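Local coordinates for prephenate dehydratase (Chlorobium tepidum TLS, PDB 2QMX), which catalyses the dehydration and decarboxylation of prephenate to phenylpyruvate in phenylalanine biosynthesis and is inhibited by L-phenylalanine, at residues 85-95 with 141-151. Numbering follows the deposited sequence.
Sequences EHCLLGLPGAS and RDKSALAIASK
Cys87 and Ala149 face each other as an antiparallel hydrogen-bonded pair. They join strands 87-90 and 145-149, neighbours in the five-stranded mixed sheet of one lobe of the prephenate dehydratase domain, which has the periplasmic-binding-protein type of fold. The pair is closed by two bonds: Cys87 N gives to Ala149 O at 2.6 Å, and Ala149 N gives back to Cys87 O. Two residues on, Ala147 N gives to Leu89 O at 3.0 Å. Between these pairs, Leu88 and Ile148 form a non-hydrogen-bonded pair. Their side chains share a sheet face with Leu146. Leu88 CG lies anti to the backbone N (chi1 171°), and CD1 reaches both neighbours, 3.8 Å from Leu146 CD1 and equally near Ile148 CD1. Cutting Leu88 back to an alanine is likely to leave Leu146 CD1 and Ile148 CD1 without the methyl they share, opening a gap there. Ile148 uses its other branch on His86: CG2 sits 3.6 Å from His86 CB, and the two side chains cross at about a right angle. The imidazole is held by a hydrogen bond between NE2 and Gln111 OE1. On the opposite face, Leu89 CD2 packs on Ala149 CB. Past the last bridged pair, Leu146 CD2 rests 3.5 Å from Gly90 CA, close over a residue with no side chain. Leu91 CD1 then reaches the turn before strand 145-149, lying 3.3 Å from Asp142 N. Farther out, Ala147 and Ala149 pack against helix 130-139. Strand 101-104 pairs with 145-149 on its other edge, and strand 160-163 does the same for 87-90. The turn that Leu91 touches is braced by an Asx turn, in which Ser144 N meets Asp142 OD2 from above the carboxylate plane at 2.8 Å.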
ATOM      1  N   GLU A  85      -5.295 -12.722  -9.222  1.00 64.27           N
ATOM      2  CA  GLU A  85      -4.959 -14.135  -9.100  1.00 65.66           C
ATOM      3  C   GLU A  85      -3.795 -14.555 -10.014  1.00 64.79           C
ATOM      4  O   GLU A  85      -3.890 -14.465 -11.210  1.00 65.03           O
ATOM      5  CB  GLU A  85      -6.206 -15.008  -9.305  1.00 65.99           C
ATOM      6  CG  GLU A  85      -7.232 -14.541 -10.383  1.00 66.56           C
ATOM      7  CD  GLU A  85      -8.130 -15.745 -10.853  1.00 69.04           C
ATOM      8  OE1 GLU A  85      -8.878 -16.323  -9.984  1.00 67.92           O
ATOM      9  OE2 GLU A  85      -8.045 -16.131 -12.083  1.00 71.62           O
ATOM     10  N   HIS A  86      -2.692 -15.012  -9.451  1.00 64.65           N
ATOM     11  CA  HIS A  86      -1.557 -15.289 -10.262  1.00 64.51           C
ATOM     12  C   HIS A  86      -1.722 -16.567 -10.966  1.00 64.77           C
ATOM     13  O   HIS A  86      -2.311 -17.503 -10.419  1.00 65.13           O
ATOM     14  CB  HIS A  86      -0.294 -15.276  -9.451  1.00 64.40           C
ATOM     15  CG  HIS A  86      -0.001 -13.929  -8.885  1.00 66.45           C
ATOM     16  ND1 HIS A  86      -0.331 -12.766  -9.556  1.00 66.33           N
ATOM     17  CD2 HIS A  86       0.554 -13.550  -7.707  1.00 66.20           C
ATOM     18  CE1 HIS A  86       0.022 -11.730  -8.811  1.00 69.04           C
ATOM     19  NE2 HIS A  86       0.561 -12.177  -7.687  1.00 65.70           N
ATOM     20  N   CYS A  87      -1.245 -16.586 -12.212  1.00 64.54           N
ATOM     21  CA  CYS A  87      -1.047 -17.829 -12.931  1.00 64.45           C
ATOM     22  C   CYS A  87       0.412 -18.019 -13.174  1.00 64.04           C
ATOM     23  O   CYS A  87       1.149 -17.077 -13.482  1.00 63.51           O
ATOM     24  CB  CYS A  87      -1.790 -17.867 -14.272  1.00 64.73           C
ATOM     25  SG  CYS A  87      -3.571 -17.640 -14.133  1.00 67.43           S
ATOM     26  N   LEU A  88       0.825 -19.273 -13.032  1.00 64.59           N
ATOM     27  CA  LEU A  88       2.139 -19.695 -13.439  1.00 63.85           C
ATOM     28  C   LEU A  88       1.954 -20.162 -14.863  1.00 64.28           C
ATOM     29  O   LEU A  88       0.991 -20.836 -15.194  1.00 64.84           O
ATOM     30  CB  LEU A  88       2.621 -20.811 -12.536  1.00 63.55           C
ATOM     31  CG  LEU A  88       3.899 -21.466 -13.005  1.00 61.44           C
ATOM     32  CD1 LEU A  88       5.062 -20.565 -12.757  1.00 59.23           C
ATOM     33  CD2 LEU A  88       4.045 -22.807 -12.276  1.00 63.46           C
ATOM     34  N   LEU A  89       2.891 -19.806 -15.710  1.00 64.32           N
ATOM     35  CA  LEU A  89       2.555 -19.610 -17.077  1.00 64.13           C
ATOM     36  C   LEU A  89       3.781 -19.977 -17.895  1.00 65.00           C
ATOM     37  O   LEU A  89       4.861 -19.391 -17.698  1.00 64.58           O
ATOM     38  CB  LEU A  89       2.208 -18.132 -17.236  1.00 64.38           C
ATOM     39  CG  LEU A  89       1.034 -17.518 -18.019  1.00 65.04           C
ATOM     40  CD1 LEU A  89      -0.278 -18.356 -18.058  1.00 64.80           C
ATOM     41  CD2 LEU A  89       0.801 -16.088 -17.519  1.00 62.78           C
ATOM     42  N   GLY A  90       3.607 -20.948 -18.795  1.00 65.30           N
ATOM     43  CA  GLY A  90       4.694 -21.490 -19.606  1.00 66.27           C
ATOM     44  C   GLY A  90       4.379 -21.453 -21.089  1.00 66.99           C
ATOM     45  O   GLY A  90       3.269 -21.068 -21.483  1.00 67.23           O
ATOM     46  N   LEU A  91       5.356 -21.847 -21.917  1.00 67.36           N
ATOM     47  CA  LEU A  91       5.156 -21.923 -23.362  1.00 67.44           C
ATOM     48  C   LEU A  91       4.361 -23.197 -23.678  1.00 67.96           C
ATOM     49  O   LEU A  91       4.303 -24.102 -22.846  1.00 67.55           O
ATOM     50  CB  LEU A  91       6.503 -21.883 -24.093  1.00 67.29           C
ATOM     51  CG  LEU A  91       7.099 -20.498 -24.403  1.00 67.12           C
ATOM     52  CD1 LEU A  91       8.606 -20.532 -24.522  1.00 65.99           C
ATOM     53  CD2 LEU A  91       6.501 -19.877 -25.675  1.00 66.26           C
ATOM     54  N   PRO A  92       3.740 -23.282 -24.878  1.00 68.68           N
ATOM     55  CA  PRO A  92       3.017 -24.524 -25.214  1.00 69.12           C
ATOM     56  C   PRO A  92       4.020 -25.653 -25.213  1.00 69.06           C
ATOM     57  O   PRO A  92       5.165 -25.438 -25.604  1.00 68.77           O
ATOM     58  CB  PRO A  92       2.530 -24.286 -26.643  1.00 69.50           C
ATOM     59  CG  PRO A  92       2.562 -22.797 -26.822  1.00 69.48           C
ATOM     60  CD  PRO A  92       3.701 -22.307 -25.984  1.00 68.87           C
ATOM     61  N   GLY A  93       3.597 -26.838 -24.787  1.00 69.93           N
ATOM     62  CA  GLY A  93       4.547 -27.894 -24.396  1.00 70.88           C
ATOM     63  C   GLY A  93       4.991 -27.383 -23.041  1.00 71.58           C
ATOM     64  O   GLY A  93       5.969 -26.628 -22.920  1.00 72.08           O
ATOM     65  N   ALA A  94       4.221 -27.735 -22.021  1.00 71.52           N
ATOM     66  CA  ALA A  94       4.215 -26.946 -20.814  1.00 70.88           C
ATOM     67  C   ALA A  94       4.466 -27.817 -19.616  1.00 70.48           C
ATOM     68  O   ALA A  94       3.619 -28.637 -19.258  1.00 70.36           O
ATOM     69  CB  ALA A  94       2.863 -26.233 -20.686  1.00 71.55           C
ATOM     70  N   SER A  95       5.633 -27.640 -19.002  1.00 70.04           N
ATOM     71  CA  SER A  95       5.973 -28.416 -17.806  1.00 70.06           C
ATOM     72  C   SER A  95       6.682 -27.592 -16.718  1.00 69.51           C
ATOM     73  O   SER A  95       7.584 -26.718 -16.998  1.00 69.45           O
ATOM     74  CB  SER A  95       6.804 -29.664 -18.146  1.00 70.06           C
ATOM     75  OG  SER A  95       7.069 -30.346 -16.908  1.00 71.73           O
ATOM     76  N   ARG A 141      11.519 -17.695 -26.736  1.00 69.66           N
ATOM     77  CA  ARG A 141      11.294 -19.021 -27.373  1.00 69.70           C
ATOM     78  C   ARG A 141      12.009 -20.154 -26.588  1.00 68.85           C
ATOM     79  O   ARG A 141      12.713 -20.993 -27.171  1.00 68.60           O
ATOM     80  CB  ARG A 141      11.723 -18.986 -28.874  1.00 70.46           C
ATOM     81  CG  ARG A 141      10.729 -19.587 -29.912  1.00 71.44           C
ATOM     82  CD  ARG A 141      10.819 -21.136 -30.023  1.00 74.19           C
ATOM     83  NE  ARG A 141      11.846 -21.626 -30.958  1.00 74.26           N
ATOM     84  CZ  ARG A 141      12.171 -22.914 -31.128  1.00 76.03           C
ATOM     85  NH1 ARG A 141      13.109 -23.275 -32.014  1.00 73.63           N
ATOM     86  NH2 ARG A 141      11.556 -23.852 -30.409  1.00 76.37           N
ATOM     87  N   ASP A 142      11.823 -20.156 -25.264  1.00 67.87           N
ATOM     88  CA  ASP A 142      12.551 -21.057 -24.338  1.00 67.17           C
ATOM     89  C   ASP A 142      11.606 -21.656 -23.294  1.00 66.48           C
ATOM     90  O   ASP A 142      11.265 -20.982 -22.313  1.00 66.78           O
ATOM     91  CB  ASP A 142      13.711 -20.278 -23.673  1.00 67.04           C
ATOM     92  CG  ASP A 142      14.200 -20.896 -22.358  1.00 67.05           C
ATOM     93  OD1 ASP A 142      14.752 -20.150 -21.520  1.00 66.74           O
ATOM     94  OD2 ASP A 142      14.059 -22.114 -22.147  1.00 68.62           O
ATOM     95  N   LYS A 143      11.173 -22.905 -23.492  1.00 65.11           N
ATOM     96  CA  LYS A 143      10.184 -23.523 -22.579  1.00 64.35           C
ATOM     97  C   LYS A 143      10.703 -23.762 -21.146  1.00 63.94           C
ATOM     98  O   LYS A 143       9.955 -24.238 -20.272  1.00 63.83           O
ATOM     99  CB  LYS A 143       9.630 -24.836 -23.158  1.00 64.44           C
ATOM    100  CG  LYS A 143      10.336 -26.095 -22.629  1.00 64.66           C
ATOM    101  CD  LYS A 143      10.290 -27.254 -23.599  1.00 65.26           C
ATOM    102  CE  LYS A 143      11.423 -28.243 -23.273  1.00 65.61           C
ATOM    103  NZ  LYS A 143      11.455 -29.451 -24.167  1.00 66.18           N
ATOM    104  N   SER A 144      11.979 -23.463 -20.908  1.00 63.19           N
ATOM    105  CA  SER A 144      12.540 -23.544 -19.550  1.00 62.83           C
ATOM    106  C   SER A 144      12.035 -22.429 -18.594  1.00 62.51           C
ATOM    107  O   SER A 144      11.738 -22.704 -17.431  1.00 62.27           O
ATOM    108  CB  SER A 144      14.065 -23.528 -19.592  1.00 62.62           C
ATOM    109  OG  SER A 144      14.583 -23.470 -18.277  1.00 62.71           O
ATOM    110  N   ALA A 145      11.949 -21.187 -19.098  1.00 61.79           N
ATOM    111  CA  ALA A 145      11.583 -19.995 -18.311  1.00 60.48           C
ATOM    112  C   ALA A 145      10.072 -19.852 -18.173  1.00 60.25           C
ATOM    113  O   ALA A 145       9.350 -19.839 -19.192  1.00 60.35           O
ATOM    114  CB  ALA A 145      12.161 -18.744 -18.954  1.00 59.85           C
ATOM    115  N   LEU A 146       9.601 -19.735 -16.919  1.00 59.23           N
ATOM    116  CA  LEU A 146       8.193 -19.473 -16.641  1.00 58.22           C
ATOM    117  C   LEU A 146       7.968 -17.995 -16.272  1.00 58.06           C
ATOM    118  O   LEU A 146       8.923 -17.289 -15.930  1.00 58.51           O
ATOM    119  CB  LEU A 146       7.676 -20.429 -15.552  1.00 58.49           C
ATOM    120  CG  LEU A 146       7.767 -21.945 -15.828  1.00 59.25           C
ATOM    121  CD1 LEU A 146       7.416 -22.826 -14.644  1.00 58.69           C
ATOM    122  CD2 LEU A 146       6.931 -22.370 -17.049  1.00 61.95           C
ATOM    123  N   ALA A 147       6.720 -17.521 -16.374  1.00 56.88           N
ATOM    124  CA  ALA A 147       6.311 -16.220 -15.844  1.00 55.29           C
ATOM    125  C   ALA A 147       5.195 -16.422 -14.818  1.00 55.25           C
ATOM    126  O   ALA A 147       4.493 -17.438 -14.838  1.00 55.12           O
ATOM    127  CB  ALA A 147       5.822 -15.304 -16.979  1.00 55.64           C
ATOM    128  N   ILE A 148       5.044 -15.475 -13.891  1.00 54.43           N
ATOM    129  CA  ILE A 148       3.937 -15.543 -12.988  1.00 54.02           C
ATOM    130  C   ILE A 148       3.179 -14.312 -13.353  1.00 54.94           C
ATOM    131  O   ILE A 148       3.681 -13.185 -13.158  1.00 54.43           O
ATOM    132  CB  ILE A 148       4.333 -15.348 -11.517  1.00 54.21           C
ATOM    133  CG1 ILE A 148       5.433 -16.319 -11.053  1.00 53.67           C
ATOM    134  CG2 ILE A 148       3.107 -15.293 -10.658  1.00 52.38           C
ATOM    135  CD1 ILE A 148       4.992 -17.549 -10.379  1.00 52.16           C
ATOM    136  N   ALA A 149       1.971 -14.501 -13.872  1.00 55.19           N
ATOM    137  CA  ALA A 149       1.189 -13.356 -14.309  1.00 56.09           C
ATOM    138  C   ALA A 149      -0.324 -13.610 -14.336  1.00 56.27           C
ATOM    139  O   ALA A 149      -0.831 -14.657 -13.886  1.00 55.14           O
ATOM    140  CB  ALA A 149       1.708 -12.848 -15.751  1.00 54.96           C
ATOM    141  N   SER A 150      -1.015 -12.631 -14.923  1.00 56.18           N
ATOM    142  CA  SER A 150      -2.442 -12.677 -15.225  1.00 56.62           C
ATOM    143  C   SER A 150      -2.716 -13.799 -16.240  1.00 56.87           C
ATOM    144  O   SER A 150      -1.904 -14.034 -17.145  1.00 56.56           O
ATOM    145  CB  SER A 150      -2.768 -11.318 -15.829  1.00 57.55           C
ATOM    146  OG  SER A 150      -1.571 -10.450 -15.695  1.00 60.67           O
ATOM    147  N   LYS A 151      -3.825 -14.523 -16.047  1.00 56.77           N
ATOM    148  CA  LYS A 151      -4.461 -15.337 -17.077  1.00 56.34           C
ATOM    149  C   LYS A 151      -4.581 -14.583 -18.441  1.00 56.21           C
ATOM    150  O   LYS A 151      -4.210 -15.082 -19.506  1.00 55.18           O
ATOM    151  CB  LYS A 151      -5.824 -15.742 -16.544  1.00 57.11           C
ATOM    152  CG  LYS A 151      -6.407 -16.969 -17.240  1.00 60.54           C
ATOM    153  CD  LYS A 151      -7.567 -17.605 -16.470  1.00 63.70           C
ATOM    154  CE  LYS A 151      -8.235 -18.736 -17.323  1.00 63.54           C
ATOM    155  NZ  LYS A 151      -9.386 -18.217 -18.133  1.00 65.81           N
TER